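Local structure of structure-specific endonuclease subunit slx4 (Schizosaccharomyces pombe, 4ZDT) at residues Q14-A19 with E37-W42; Q7-I12 with L52-S57; S32-E37 with Y62-K67. The protein serves as the regulatory subunit of the slx1-slx4 endonuclease, which cuts branched DNA during repair and recombination, and is represented here by its C-terminal domain. All coordinates share one frame; numbering follows the deposited sequence.

Contact 1. Residues Q14-A19 with E37-W42; sequences QVVKQA and EEFQLW
The rings of F39 and W42 reach from helix 36-45 to the end of helix 3-18, V16 lying near the plane of each ring at its edge, while V15 and A19 approach the W42 indole obliquely. K46 makes a cation-pi contact with this indole. The contact belongs to the buried core of the small all-helical C-terminal domain of Slx4, and the two helix segments cross at 76° with axes 12.3 Å apart. At that separation the gap is bridged by long aromatic side chains. In W42, CG stands opposite the backbone N (chi1 -175°), a setting that carries the six-membered part of the indole across to the other helix. There CZ3 meets V15 CG1 at 3.8 Å, and CH2 lies 3.9 Å from A19 CB, where the chain has just left helical geometry. The CA of V16 comes to the same CH2 at 4.1 Å, so the ring approaches backbone as well as methyl groups. The polar end of the indole is held by D21, whose OD2 accepts a hydrogen bond from NE1. With an alanine in place of W42, V15 and A19 would probably lose their aromatic neighbour and the D21 carboxylate its indole N-H donor. V16 meets W42 most closely with CA, while its CG2 packs on F39, touching CZ at 3.7 Å and CE1 at 4.0 Å.

Contact 2. Residues Q7-I12 with L52-S57; sequences QTHRAI and LDLIKS
T8, H9 and I12 of helix 3-18 meet L54 and S57 of helix 52-62 in a mixed polar and apolar helix-helix crossing, partly buried within the helical C-terminal domain. The segments cross steeply, 79° between their directions, with axes 10.3 Å apart; H9 and L54 have the nearest pair of CA atoms. The polar link is a hydrogen bond of 2.9 Å between H9 NE2 and S57 OG, in which either atom could be the donor. OG lies at the edge of the imidazole, near the ring plane, and the bond is bent, with an angle of 137°. S57 OG also lies 3.1 Å from D53 O and 3.2 Å from L54 O of its own helix, and which neighbour takes the hydroxyl proton remains open. The H9 ring, buried and with Y62 as a further neighbour, has the backbone of helix 52-62 beside it too, since L54 O is 3.7 Å from CD2. L54 supplies the apolar half by dividing its branches: CD2 turns to the imidazole, 3.8 Å from H9 NE2, and CD1 goes to T8. Its chi1 of -91° lies away from a staggered value, perhaps an adjustment to its surroundings. I12 CD1 comes to 4.0 Å from L54 O, while the T8 and L54 side chains cross at about a right angle, with T8 CG2 3.5 Å from L54 CD1.

Contact 3. Residues S32-E37 with Y62-K67; sequences SAIDVE and YGVLMK
I34 and M66 pair backbone to backbone in a single beta bridge, with I34 N donating to L65 O at 2.7 Å and I34 O accepting from K67 N at 2.9 Å. One residue bonding to both neighbours of its partner is the pattern of a parallel bridge, although the touching parts run 74° apart end to end. The two bonds are nearly straight at hydrogen, yet K67 N stands above the plane of the I34 carbonyl. Two CA-H...O contacts, from A33 CA to L65 O and from M66 CA to I34 O, accompany the pairing. Where a further bond of this series would fall, a water intervenes, donating to S32 O and accepting from L65 N. Among the side chains, the closest meeting is I34 CG1 with V64 CG1 at 3.3 Å, tighter than usual carbon contact; V64 CG1 is brought there by lying anti to its own backbone N (chi1 178°), and W58 and I28 also pack on V64. On the M66 side, V36 CG2 sits 3.6 Å from both CG and SD of the methionine, whose chain bends at its third torsion. The K67 chain is extended beyond CG and passes A33, with CG 3.8 Å from A33 CB, and its NZ stays 5.4 Å from D35 OD2, too far for direct contact. D35 is the N-cap of helix 36-45, its OD1 accepting from E38 N. The result is an isolated bridge in an otherwise helical domain, joining the loop ahead of a capped helix to the C-terminal tail after helix 52-62.

Helix 3-18, at the N terminus, enters two of the contacts. Its middle, residues 7-12, closes the larger loop in contact 2 by meeting helix 52-62, and its end closes a smaller one in contact 1 by meeting helix 36-45. Contact 1 is therefore nested inside contact 2. Contact 3 runs from the loop after helix 23-29 and the first residues of helix 36-45 to the tail beyond helix 52-62, crossing both other loops. Contacts 1 and 3 share E37, and their centres are about 11 Å apart. I55, on the helix used by contact 2, packs on F39 of contact 1 and V36 of contact 3. Together the contacts tie three helices and the tail into one compact domain.

Contact 1. Residues Q14-A19 with E37-W42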
ATOM      1  N   GLN B  14       4.762   3.376   8.915  1.00 23.38           N
ATOM      2  CA  GLN B  14       4.890   4.815   8.716  1.00 24.13           C
ATOM      3  C   GLN B  14       5.959   5.162   7.705  1.00 23.62           C
ATOM      4  O   GLN B  14       5.747   6.049   6.880  1.00 24.86           O
ATOM      5  CB  GLN B  14       5.097   5.582  10.034  1.00 24.14           C
ATOM      6  CG  GLN B  14       3.899   5.526  10.972  1.00 27.58           C
ATOM      7  CD  GLN B  14       2.626   6.075  10.344  1.00 32.66           C
ATOM      8  OE1 GLN B  14       2.565   7.244   9.946  1.00 36.00           O
ATOM      9  NE2 GLN B  14       1.605   5.240  10.257  1.00 31.48           N
ATOM     10  N   VAL B  15       7.091   4.460   7.723  1.00 22.79           N
ATOM     11  CA  VAL B  15       8.128   4.724   6.734  1.00 22.85           C
ATOM     12  C   VAL B  15       7.676   4.369   5.306  1.00 22.96           C
ATOM     13  O   VAL B  15       7.904   5.132   4.335  1.00 22.59           O
ATOM     14  CB  VAL B  15       9.448   3.987   7.062  1.00 23.80           C
ATOM     15  CG1 VAL B  15      10.418   4.176   5.940  1.00 23.75           C
ATOM     16  CG2 VAL B  15      10.057   4.523   8.388  1.00 23.74           C
ATOM     17  N   VAL B  16       7.050   3.200   5.175  1.00 21.89           N
ATOM     18  CA  VAL B  16       6.519   2.752   3.893  1.00 21.95           C
ATOM     19  C   VAL B  16       5.569   3.792   3.296  1.00 22.33           C
ATOM     20  O   VAL B  16       5.657   4.095   2.102  1.00 24.11           O
ATOM     21  CB  VAL B  16       5.804   1.373   4.047  1.00 21.93           C
ATOM     22  CG1 VAL B  16       5.019   1.001   2.772  1.00 21.30           C
ATOM     23  CG2 VAL B  16       6.846   0.300   4.372  1.00 20.28           C
ATOM     24  N   LYS B  17       4.690   4.334   4.135  1.00 22.99           N
ATOM     25  CA  LYS B  17       3.622   5.225   3.718  1.00 24.00           C
ATOM     26  C   LYS B  17       4.025   6.692   3.627  1.00 25.28           C
ATOM     27  O   LYS B  17       3.355   7.480   2.947  1.00 24.75           O
ATOM     28  CB  LYS B  17       2.411   5.086   4.653  1.00 24.04           C
ATOM     29  CG  LYS B  17       1.731   3.717   4.549  1.00 23.51           C
ATOM     30  CD  LYS B  17       0.422   3.664   5.319  1.00 25.06           C
ATOM     31  CE  LYS B  17       0.629   3.665   6.829  1.00 25.09           C
ATOM     32  NZ  LYS B  17      -0.706   3.528   7.525  1.00 23.37           N
ATOM     33  N   GLN B  18       5.120   7.053   4.287  1.00 25.71           N
ATOM     34  CA  GLN B  18       5.521   8.470   4.348  1.00 27.28           C
ATOM     35  C   GLN B  18       6.753   8.830   3.532  1.00 27.59           C
ATOM     36  O   GLN B  18       6.972  10.008   3.249  1.00 27.88           O
ATOM     37  CB  GLN B  18       5.687   8.918   5.788  1.00 26.53           C
ATOM     38  CG  GLN B  18       4.370   8.957   6.543  1.00 29.01           C
ATOM     39  CD  GLN B  18       4.502   9.523   7.939  1.00 31.57           C
ATOM     40  OE1 GLN B  18       5.574   9.460   8.560  1.00 34.07           O
ATOM     41  NE2 GLN B  18       3.402  10.045   8.464  1.00 31.40           N
ATOM     42  N   ALA B  19       7.552   7.830   3.159  1.00 27.41           N
ATOM     43  CA  ALA B  19       8.728   8.047   2.323  1.00 28.24           C
ATOM     44  C   ALA B  19       8.338   8.655   0.974  1.00 29.53           C
ATOM     45  O   ALA B  19       7.309   8.267   0.392  1.00 28.72           O
ATOM     46  CB  ALA B  19       9.451   6.736   2.093  1.00 27.63           C
ATOM     47  N   GLU B  37      15.932  -8.558   2.874  1.00 36.06           N
ATOM     48  CA  GLU B  37      17.265  -7.991   3.044  1.00 36.41           C
ATOM     49  C   GLU B  37      17.405  -6.625   2.372  1.00 35.65           C
ATOM     50  O   GLU B  37      17.952  -5.700   2.972  1.00 35.44           O
ATOM     51  CB  GLU B  37      18.347  -8.974   2.572  1.00 37.47           C
ATOM     52  CG  GLU B  37      18.613 -10.088   3.599  1.00 41.26           C
ATOM     53  CD  GLU B  37      19.210 -11.358   2.998  1.00 46.86           C
ATOM     54  OE1 GLU B  37      19.945 -11.270   1.988  1.00 49.14           O
ATOM     55  OE2 GLU B  37      18.942 -12.453   3.547  1.00 49.23           O
ATOM     56  N   GLU B  38      16.892  -6.487   1.148  1.00 34.98           N
ATOM     57  CA  GLU B  38      16.909  -5.185   0.470  1.00 34.33           C
ATOM     58  C   GLU B  38      16.067  -4.145   1.223  1.00 32.89           C
ATOM     59  O   GLU B  38      16.501  -2.995   1.383  1.00 32.79           O
ATOM     60  CB  GLU B  38      16.464  -5.307  -0.994  1.00 34.63           C
ATOM     61  CG  GLU B  38      17.534  -5.909  -1.930  1.00 36.73           C
ATOM     62  CD  GLU B  38      17.034  -6.101  -3.364  0.80 39.97           C
ATOM     63  OE1 GLU B  38      16.039  -5.445  -3.759  0.50 40.70           O
ATOM     64  OE2 GLU B  38      17.643  -6.906  -4.101  0.50 40.92           O
ATOM     65  N   PHE B  39      14.896  -4.576   1.699  1.00 31.94           N
ATOM     66  CA  PHE B  39      13.947  -3.750   2.483  1.00 30.71           C
ATOM     67  C   PHE B  39      14.596  -3.236   3.768  1.00 30.69           C
ATOM     68  O   PHE B  39      14.461  -2.043   4.108  1.00 30.94           O
ATOM     69  CB  PHE B  39      12.692  -4.582   2.801  1.00 30.19           C
ATOM     70  CG  PHE B  39      11.540  -3.806   3.467  1.00 28.07           C
ATOM     71  CD1 PHE B  39      11.233  -2.477   3.103  1.00 25.13           C
ATOM     72  CD2 PHE B  39      10.725  -4.441   4.397  1.00 26.48           C
ATOM     73  CE1 PHE B  39      10.154  -1.784   3.700  1.00 23.85           C
ATOM     74  CE2 PHE B  39       9.630  -3.768   4.992  1.00 26.87           C
ATOM     75  CZ  PHE B  39       9.352  -2.429   4.635  1.00 23.34           C
ATOM     76  N   GLN B  40      15.318  -4.109   4.470  1.00 30.54           N
ATOM     77  CA  GLN B  40      16.036  -3.697   5.678  1.00 29.86           C
ATOM     78  C   GLN B  40      16.987  -2.528   5.398  1.00 30.26           C
ATOM     79  O   GLN B  40      17.022  -1.551   6.156  1.00 29.80           O
ATOM     80  CB  GLN B  40      16.780  -4.892   6.283  1.00 30.14           C
ATOM     81  CG  GLN B  40      17.494  -4.600   7.605  1.00 29.10           C
ATOM     82  CD  GLN B  40      18.208  -5.824   8.149  1.00 30.59           C
ATOM     83  OE1 GLN B  40      18.929  -6.508   7.415  1.00 27.79           O
ATOM     84  NE2 GLN B  40      18.004  -6.118   9.438  1.00 28.88           N
ATOM     85  N   LEU B  41      17.735  -2.623   4.296  1.00 30.82           N
ATOM     86  CA  LEU B  41      18.654  -1.550   3.878  1.00 31.64           C
ATOM     87  C   LEU B  41      17.900  -0.296   3.457  1.00 30.81           C
ATOM     88  O   LEU B  41      18.296   0.829   3.804  1.00 30.73           O
ATOM     89  CB  LEU B  41      19.569  -2.045   2.744  1.00 32.80           C
ATOM     90  CG  LEU B  41      20.562  -3.153   3.096  1.00 36.07           C
ATOM     91  CD1 LEU B  41      20.971  -3.962   1.842  1.00 40.14           C
ATOM     92  CD2 LEU B  41      21.788  -2.566   3.772  1.00 39.25           C
ATOM     93  N   TRP B  42      16.793  -0.492   2.738  1.00 29.73           N
ATOM     94  CA  TRP B  42      15.926   0.625   2.337  1.00 28.78           C
ATOM     95  C   TRP B  42      15.430   1.360   3.582  1.00 28.30           C
ATOM     96  O   TRP B  42      15.490   2.586   3.657  1.00 27.47           O
ATOM     97  CB  TRP B  42      14.749   0.092   1.503  1.00 29.41           C
ATOM     98  CG  TRP B  42      13.788   1.125   0.894  1.00 28.46           C
ATOM     99  CD1 TRP B  42      13.903   1.730  -0.331  1.00 30.07           C
ATOM    100  CD2 TRP B  42      12.545   1.586   1.449  1.00 28.00           C
ATOM    101  NE1 TRP B  42      12.825   2.569  -0.557  1.00 28.40           N
ATOM    102  CE2 TRP B  42      11.978   2.497   0.517  1.00 27.94           C
ATOM    103  CE3 TRP B  42      11.854   1.323   2.647  1.00 26.03           C
ATOM    104  CZ2 TRP B  42      10.755   3.149   0.746  1.00 27.80           C
ATOM    105  CZ3 TRP B  42      10.633   1.979   2.876  1.00 27.19           C
ATOM    106  CH2 TRP B  42      10.101   2.883   1.924  1.00 27.93           C
TER

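Contact 2. Residues Q7-I12 with L52-S57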
ATOM      1  N   GLN B   7       4.398  -1.065  18.412  1.00 34.87           N
ATOM      2  CA  GLN B   7       4.948   0.301  18.213  1.00 34.15           C
ATOM      3  C   GLN B   7       6.091   0.298  17.190  1.00 32.76           C
ATOM      4  O   GLN B   7       6.223   1.227  16.407  1.00 31.94           O
ATOM      5  CB  GLN B   7       5.442   0.924  19.527  1.00 34.96           C
ATOM      6  CG  GLN B   7       4.408   1.010  20.652  0.80 36.58           C
ATOM      7  CD  GLN B   7       5.046   1.270  22.030  0.50 38.53           C
ATOM      8  OE1 GLN B   7       6.224   1.647  22.136  1.00 40.55           O
ATOM      9  NE2 GLN B   7       4.261   1.079  23.085  0.30 38.57           N
ATOM     10  N   THR B   8       6.938  -0.746  17.207  1.00 31.42           N
ATOM     11  CA  THR B   8       7.985  -0.839  16.190  1.00 30.60           C
ATOM     12  C   THR B   8       7.406  -1.233  14.819  1.00 28.86           C
ATOM     13  O   THR B   8       7.835  -0.725  13.768  1.00 28.50           O
ATOM     14  CB  THR B   8       9.120  -1.815  16.581  1.00 30.50           C
ATOM     15  OG1 THR B   8       9.632  -1.451  17.868  1.00 34.02           O
ATOM     16  CG2 THR B   8      10.235  -1.664  15.607  1.00 32.33           C
ATOM     17  N   HIS B   9       6.396  -2.097  14.831  1.00 27.28           N
ATOM     18  CA  HIS B   9       5.709  -2.476  13.600  1.00 26.59           C
ATOM     19  C   HIS B   9       5.023  -1.264  12.950  1.00 26.31           C
ATOM     20  O   HIS B   9       4.910  -1.186  11.727  1.00 25.94           O
ATOM     21  CB  HIS B   9       4.684  -3.577  13.876  1.00 26.92           C
ATOM     22  CG  HIS B   9       5.283  -4.942  14.003  1.00 27.10           C
ATOM     23  ND1 HIS B   9       4.560  -6.034  14.433  1.00 28.32           N
ATOM     24  CD2 HIS B   9       6.535  -5.393  13.756  1.00 26.91           C
ATOM     25  CE1 HIS B   9       5.342  -7.100  14.445  1.00 26.03           C
ATOM     26  NE2 HIS B   9       6.546  -6.737  14.039  1.00 28.85           N
ATOM     27  N   ARG B  10       4.572  -0.330  13.780  1.00 26.01           N
ATOM     28  CA  ARG B  10       3.891   0.875  13.315  1.00 27.03           C
ATOM     29  C   ARG B  10       4.872   1.815  12.608  1.00 26.22           C
ATOM     30  O   ARG B  10       4.545   2.395  11.573  1.00 26.18           O
ATOM     31  CB  ARG B  10       3.201   1.579  14.493  1.00 26.92           C
ATOM     32  CG  ARG B  10       2.310   2.771  14.093  1.00 31.35           C
ATOM     33  CD  ARG B  10       1.665   3.393  15.335  1.00 36.65           C
ATOM     34  NE  ARG B  10       0.664   4.416  15.024  1.00 41.71           N
ATOM     35  CZ  ARG B  10       0.938   5.654  14.615  1.00 44.69           C
ATOM     36  NH1 ARG B  10       2.193   6.053  14.421  1.00 46.43           N
ATOM     37  NH2 ARG B  10      -0.054   6.500  14.384  1.00 46.51           N
ATOM     38  N   ALA B  11       6.082   1.932  13.169  1.00 25.66           N
ATOM     39  CA  ALA B  11       7.159   2.701  12.567  1.00 25.15           C
ATOM     40  C   ALA B  11       7.535   2.200  11.168  1.00 24.93           C
ATOM     41  O   ALA B  11       7.799   3.018  10.274  1.00 23.97           O
ATOM     42  CB  ALA B  11       8.392   2.720  13.482  1.00 25.78           C
ATOM     43  N   ILE B  12       7.549   0.876  10.958  1.00 23.55           N
ATOM     44  CA  ILE B  12       7.835   0.342   9.615  1.00 22.64           C
ATOM     45  C   ILE B  12       6.722   0.799   8.649  1.00 22.59           C
ATOM     46  O   ILE B  12       7.011   1.303   7.551  1.00 22.42           O
ATOM     47  CB  ILE B  12       7.993  -1.209   9.587  1.00 23.30           C
ATOM     48  CG1 ILE B  12       9.147  -1.681  10.506  1.00 21.66           C
ATOM     49  CG2 ILE B  12       8.221  -1.721   8.149  1.00 21.17           C
ATOM     50  CD1 ILE B  12       9.056  -3.182  10.887  1.00 25.95           C
ATOM     51  N   LEU B  52      15.694  -8.311  10.797  1.00 27.00           N
ATOM     52  CA  LEU B  52      14.982  -9.191   9.872  1.00 27.55           C
ATOM     53  C   LEU B  52      13.793  -9.897  10.514  1.00 27.43           C
ATOM     54  O   LEU B  52      12.768 -10.095   9.858  1.00 26.88           O
ATOM     55  CB  LEU B  52      15.940 -10.213   9.237  1.00 28.19           C
ATOM     56  CG  LEU B  52      16.980  -9.655   8.256  1.00 30.24           C
ATOM     57  CD1 LEU B  52      17.765 -10.807   7.597  1.00 32.60           C
ATOM     58  CD2 LEU B  52      16.317  -8.778   7.194  1.00 31.16           C
ATOM     59  N   ASP B  53      13.910 -10.264  11.797  1.00 26.98           N
ATOM     60  CA  ASP B  53      12.771 -10.850  12.517  1.00 26.61           C
ATOM     61  C   ASP B  53      11.592  -9.886  12.629  1.00 26.48           C
ATOM     62  O   ASP B  53      10.430 -10.282  12.456  1.00 26.10           O
ATOM     63  CB  ASP B  53      13.171 -11.333  13.919  1.00 27.30           C
ATOM     64  CG  ASP B  53      13.982 -12.636  13.893  1.00 28.99           C
ATOM     65  OD1 ASP B  53      14.047 -13.298  12.837  1.00 30.21           O
ATOM     66  OD2 ASP B  53      14.559 -12.991  14.935  1.00 29.10           O
ATOM     67  N   LEU B  54      11.892  -8.619  12.898  1.00 24.91           N
ATOM     68  CA  LEU B  54      10.862  -7.591  12.986  1.00 25.47           C
ATOM     69  C   LEU B  54      10.188  -7.376  11.634  1.00 25.46           C
ATOM     70  O   LEU B  54       8.986  -7.122  11.562  1.00 24.60           O
ATOM     71  CB  LEU B  54      11.458  -6.277  13.492  1.00 25.65           C
ATOM     72  CG  LEU B  54      11.427  -6.057  15.007  1.00 28.81           C
ATOM     73  CD1 LEU B  54      11.995  -4.691  15.363  1.00 28.56           C
ATOM     74  CD2 LEU B  54      10.012  -6.209  15.542  1.00 29.17           C
ATOM     75  N   ILE B  55      10.971  -7.481  10.564  1.00 25.50           N
ATOM     76  CA  ILE B  55      10.447  -7.305   9.203  1.00 25.62           C
ATOM     77  C   ILE B  55       9.567  -8.481   8.815  1.00 25.98           C
ATOM     78  O   ILE B  55       8.447  -8.293   8.363  1.00 26.44           O
ATOM     79  CB  ILE B  55      11.576  -7.073   8.168  1.00 25.56           C
ATOM     80  CG1 ILE B  55      12.190  -5.695   8.392  1.00 24.47           C
ATOM     81  CG2 ILE B  55      11.026  -7.184   6.724  1.00 24.68           C
ATOM     82  CD1 ILE B  55      13.562  -5.512   7.737  1.00 26.22           C
ATOM     83  N   LYS B  56      10.059  -9.698   9.040  1.00 26.82           N
ATOM     84  CA  LYS B  56       9.285 -10.901   8.742  1.00 27.02           C
ATOM     85  C   LYS B  56       7.956 -10.921   9.489  1.00 26.88           C
ATOM     86  O   LYS B  56       6.920 -11.256   8.891  1.00 26.48           O
ATOM     87  CB  LYS B  56      10.107 -12.170   9.006  1.00 27.58           C
ATOM     88  CG  LYS B  56      11.330 -12.277   8.101  1.00 29.61           C
ATOM     89  CD  LYS B  56      12.282 -13.391   8.527  1.00 32.68           C
ATOM     90  CE  LYS B  56      13.439 -13.492   7.534  1.00 35.97           C
ATOM     91  NZ  LYS B  56      14.452 -14.517   7.948  1.00 39.19           N
ATOM     92  N   SER B  57       7.971 -10.558  10.776  1.00 26.39           N
ATOM     93  CA  SER B  57       6.743 -10.568  11.579  1.00 26.09           C
ATOM     94  C   SER B  57       5.790  -9.468  11.141  1.00 26.04           C
ATOM     95  O   SER B  57       4.577  -9.660  11.140  1.00 25.19           O
ATOM     96  CB  SER B  57       7.012 -10.489  13.098  1.00 27.33           C
ATOM     97  OG  SER B  57       7.697  -9.298  13.471  1.00 27.01           O
TER

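Contact 3. Residues S32-E37 with Y62-K67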
ATOM      1  N   SER B  32       2.965  -7.554  -4.884  1.00 28.43           N
ATOM      2  CA  SER B  32       4.313  -7.925  -5.341  1.00 29.61           C
ATOM      3  C   SER B  32       5.250  -8.186  -4.176  1.00 30.06           C
ATOM      4  O   SER B  32       5.327  -7.387  -3.230  1.00 28.92           O
ATOM      5  CB  SER B  32       4.935  -6.831  -6.235  1.00 29.36           C
ATOM      6  OG  SER B  32       4.057  -6.461  -7.281  1.00 34.44           O
ATOM      7  N   ALA B  33       5.987  -9.292  -4.269  1.00 31.45           N
ATOM      8  CA  ALA B  33       6.903  -9.720  -3.201  1.00 32.63           C
ATOM      9  C   ALA B  33       8.056  -8.754  -2.957  1.00 33.73           C
ATOM     10  O   ALA B  33       8.586  -8.135  -3.881  1.00 33.78           O
ATOM     11  CB  ALA B  33       7.439 -11.099  -3.476  1.00 33.11           C
ATOM     12  N   ILE B  34       8.435  -8.670  -1.687  1.00 35.11           N
ATOM     13  CA  ILE B  34       9.463  -7.776  -1.171  1.00 36.30           C
ATOM     14  C   ILE B  34      10.712  -8.599  -0.834  1.00 36.32           C
ATOM     15  O   ILE B  34      10.588  -9.688  -0.290  1.00 36.02           O
ATOM     16  CB  ILE B  34       8.872  -7.056   0.093  1.00 36.99           C
ATOM     17  CG1 ILE B  34       7.568  -6.308  -0.270  1.00 38.32           C
ATOM     18  CG2 ILE B  34       9.873  -6.170   0.815  1.00 38.05           C
ATOM     19  CD1 ILE B  34       7.730  -5.252  -1.349  1.00 39.11           C
ATOM     20  N   ASP B  35      11.899  -8.102  -1.199  1.00 36.67           N
ATOM     21  CA  ASP B  35      13.166  -8.709  -0.768  1.00 37.26           C
ATOM     22  C   ASP B  35      13.482  -8.169   0.633  1.00 37.05           C
ATOM     23  O   ASP B  35      13.797  -6.986   0.796  1.00 37.51           O
ATOM     24  CB  ASP B  35      14.296  -8.388  -1.761  1.00 37.82           C
ATOM     25  CG  ASP B  35      15.658  -8.965  -1.337  1.00 39.65           C
ATOM     26  OD1 ASP B  35      16.012  -8.933  -0.135  1.00 41.42           O
ATOM     27  OD2 ASP B  35      16.400  -9.426  -2.228  1.00 40.93           O
ATOM     28  N   VAL B  36      13.384  -9.033   1.638  1.00 37.07           N
ATOM     29  CA  VAL B  36      13.502  -8.610   3.042  1.00 36.72           C
ATOM     30  C   VAL B  36      14.844  -7.949   3.352  1.00 36.22           C
ATOM     31  O   VAL B  36      14.883  -6.897   3.989  1.00 35.20           O
ATOM     32  CB  VAL B  36      13.209  -9.759   4.003  1.00 36.97           C
ATOM     33  CG1 VAL B  36      13.379  -9.308   5.429  1.00 38.55           C
ATOM     34  CG2 VAL B  36      11.800 -10.221   3.805  1.00 37.11           C
ATOM     35  N   GLU B  37      15.932  -8.558   2.874  1.00 36.06           N
ATOM     36  CA  GLU B  37      17.265  -7.991   3.044  1.00 36.41           C
ATOM     37  C   GLU B  37      17.405  -6.625   2.372  1.00 35.65           C
ATOM     38  O   GLU B  37      17.952  -5.700   2.972  1.00 35.44           O
ATOM     39  CB  GLU B  37      18.347  -8.974   2.572  1.00 37.47           C
ATOM     40  CG  GLU B  37      18.613 -10.088   3.599  1.00 41.26           C
ATOM     41  CD  GLU B  37      19.210 -11.358   2.998  1.00 46.86           C
ATOM     42  OE1 GLU B  37      19.945 -11.270   1.988  1.00 49.14           O
ATOM     43  OE2 GLU B  37      18.942 -12.453   3.547  1.00 49.23           O
ATOM     44  N   TYR B  62       0.817  -7.917   8.419  1.00 31.49           N
ATOM     45  CA  TYR B  62       0.167  -6.850   7.634  1.00 31.52           C
ATOM     46  C   TYR B  62       0.010  -7.110   6.126  1.00 31.61           C
ATOM     47  O   TYR B  62      -0.402  -6.211   5.396  1.00 32.62           O
ATOM     48  CB  TYR B  62       0.862  -5.494   7.888  1.00 30.81           C
ATOM     49  CG  TYR B  62       0.747  -5.070   9.335  1.00 30.97           C
ATOM     50  CD1 TYR B  62      -0.433  -4.502   9.826  1.00 29.49           C
ATOM     51  CD2 TYR B  62       1.801  -5.274  10.222  1.00 30.84           C
ATOM     52  CE1 TYR B  62      -0.557  -4.142  11.161  1.00 31.29           C
ATOM     53  CE2 TYR B  62       1.691  -4.914  11.564  1.00 31.44           C
ATOM     54  CZ  TYR B  62       0.516  -4.354  12.028  1.00 32.20           C
ATOM     55  OH  TYR B  62       0.411  -4.000  13.354  1.00 32.52           O
ATOM     56  N   GLY B  63       0.334  -8.321   5.673  1.00 31.93           N
ATOM     57  CA  GLY B  63       0.023  -8.776   4.317  1.00 31.84           C
ATOM     58  C   GLY B  63       1.044  -8.400   3.256  1.00 32.33           C
ATOM     59  O   GLY B  63       0.700  -7.987   2.134  1.00 32.40           O
ATOM     60  N   VAL B  64       2.307  -8.529   3.595  1.00 32.35           N
ATOM     61  CA  VAL B  64       3.365  -8.257   2.634  1.00 32.54           C
ATOM     62  C   VAL B  64       4.041  -9.588   2.267  1.00 33.49           C
ATOM     63  O   VAL B  64       4.404 -10.363   3.162  1.00 33.14           O
ATOM     64  CB  VAL B  64       4.358  -7.245   3.227  1.00 32.57           C
ATOM     65  CG1 VAL B  64       5.519  -6.966   2.266  1.00 32.21           C
ATOM     66  CG2 VAL B  64       3.608  -5.945   3.612  1.00 31.84           C
ATOM     67  N   LEU B  65       4.204  -9.843   0.966  1.00 33.16           N
ATOM     68  CA  LEU B  65       4.829 -11.069   0.485  1.00 34.33           C
ATOM     69  C   LEU B  65       6.347 -10.943   0.483  1.00 35.03           C
ATOM     70  O   LEU B  65       6.898  -9.914   0.080  1.00 34.86           O
ATOM     71  CB  LEU B  65       4.367 -11.401  -0.952  1.00 34.33           C
ATOM     72  CG  LEU B  65       2.971 -11.981  -1.222  1.00 33.84           C
ATOM     73  CD1 LEU B  65       1.879 -11.051  -0.780  1.00 33.66           C
ATOM     74  CD2 LEU B  65       2.809 -12.314  -2.710  1.00 32.95           C
ATOM     75  N   MET B  66       7.013 -12.009   0.907  1.00 35.58           N
ATOM     76  CA  MET B  66       8.459 -12.032   0.955  1.00 37.68           C
ATOM     77  C   MET B  66       9.034 -12.966  -0.110  1.00 39.06           C
ATOM     78  O   MET B  66       8.570 -14.102  -0.264  1.00 39.23           O
ATOM     79  CB  MET B  66       8.916 -12.436   2.364  1.00 37.04           C
ATOM     80  CG  MET B  66       8.477 -11.422   3.433  1.00 37.33           C
ATOM     81  SD  MET B  66       8.940 -11.882   5.115  1.00 34.49           S
ATOM     82  CE  MET B  66       7.515 -12.844   5.598  1.00 33.16           C
ATOM     83  N   LYS B  67      10.034 -12.481  -0.843  1.00 41.61           N
ATOM     84  CA  LYS B  67      10.771 -13.321  -1.793  1.00 44.35           C
ATOM     85  C   LYS B  67      11.450 -14.460  -1.034  1.00 45.92           C
ATOM     86  O   LYS B  67      12.021 -14.238   0.033  1.00 45.77           O
ATOM     87  CB  LYS B  67      11.809 -12.503  -2.559  1.00 44.65           C
ATOM     88  CG  LYS B  67      11.216 -11.646  -3.670  1.00 46.13           C
ATOM     89  CD  LYS B  67      12.303 -10.929  -4.473  1.00 49.45           C
ATOM     90  CE  LYS B  67      11.685  -9.973  -5.485  1.00 50.74           C
ATOM     91  NZ  LYS B  67      12.706  -9.093  -6.138  1.00 52.48           N
TER
HETATM   92  O   HOH W   1       3.715  -7.686  -0.915  1.00 28.56           O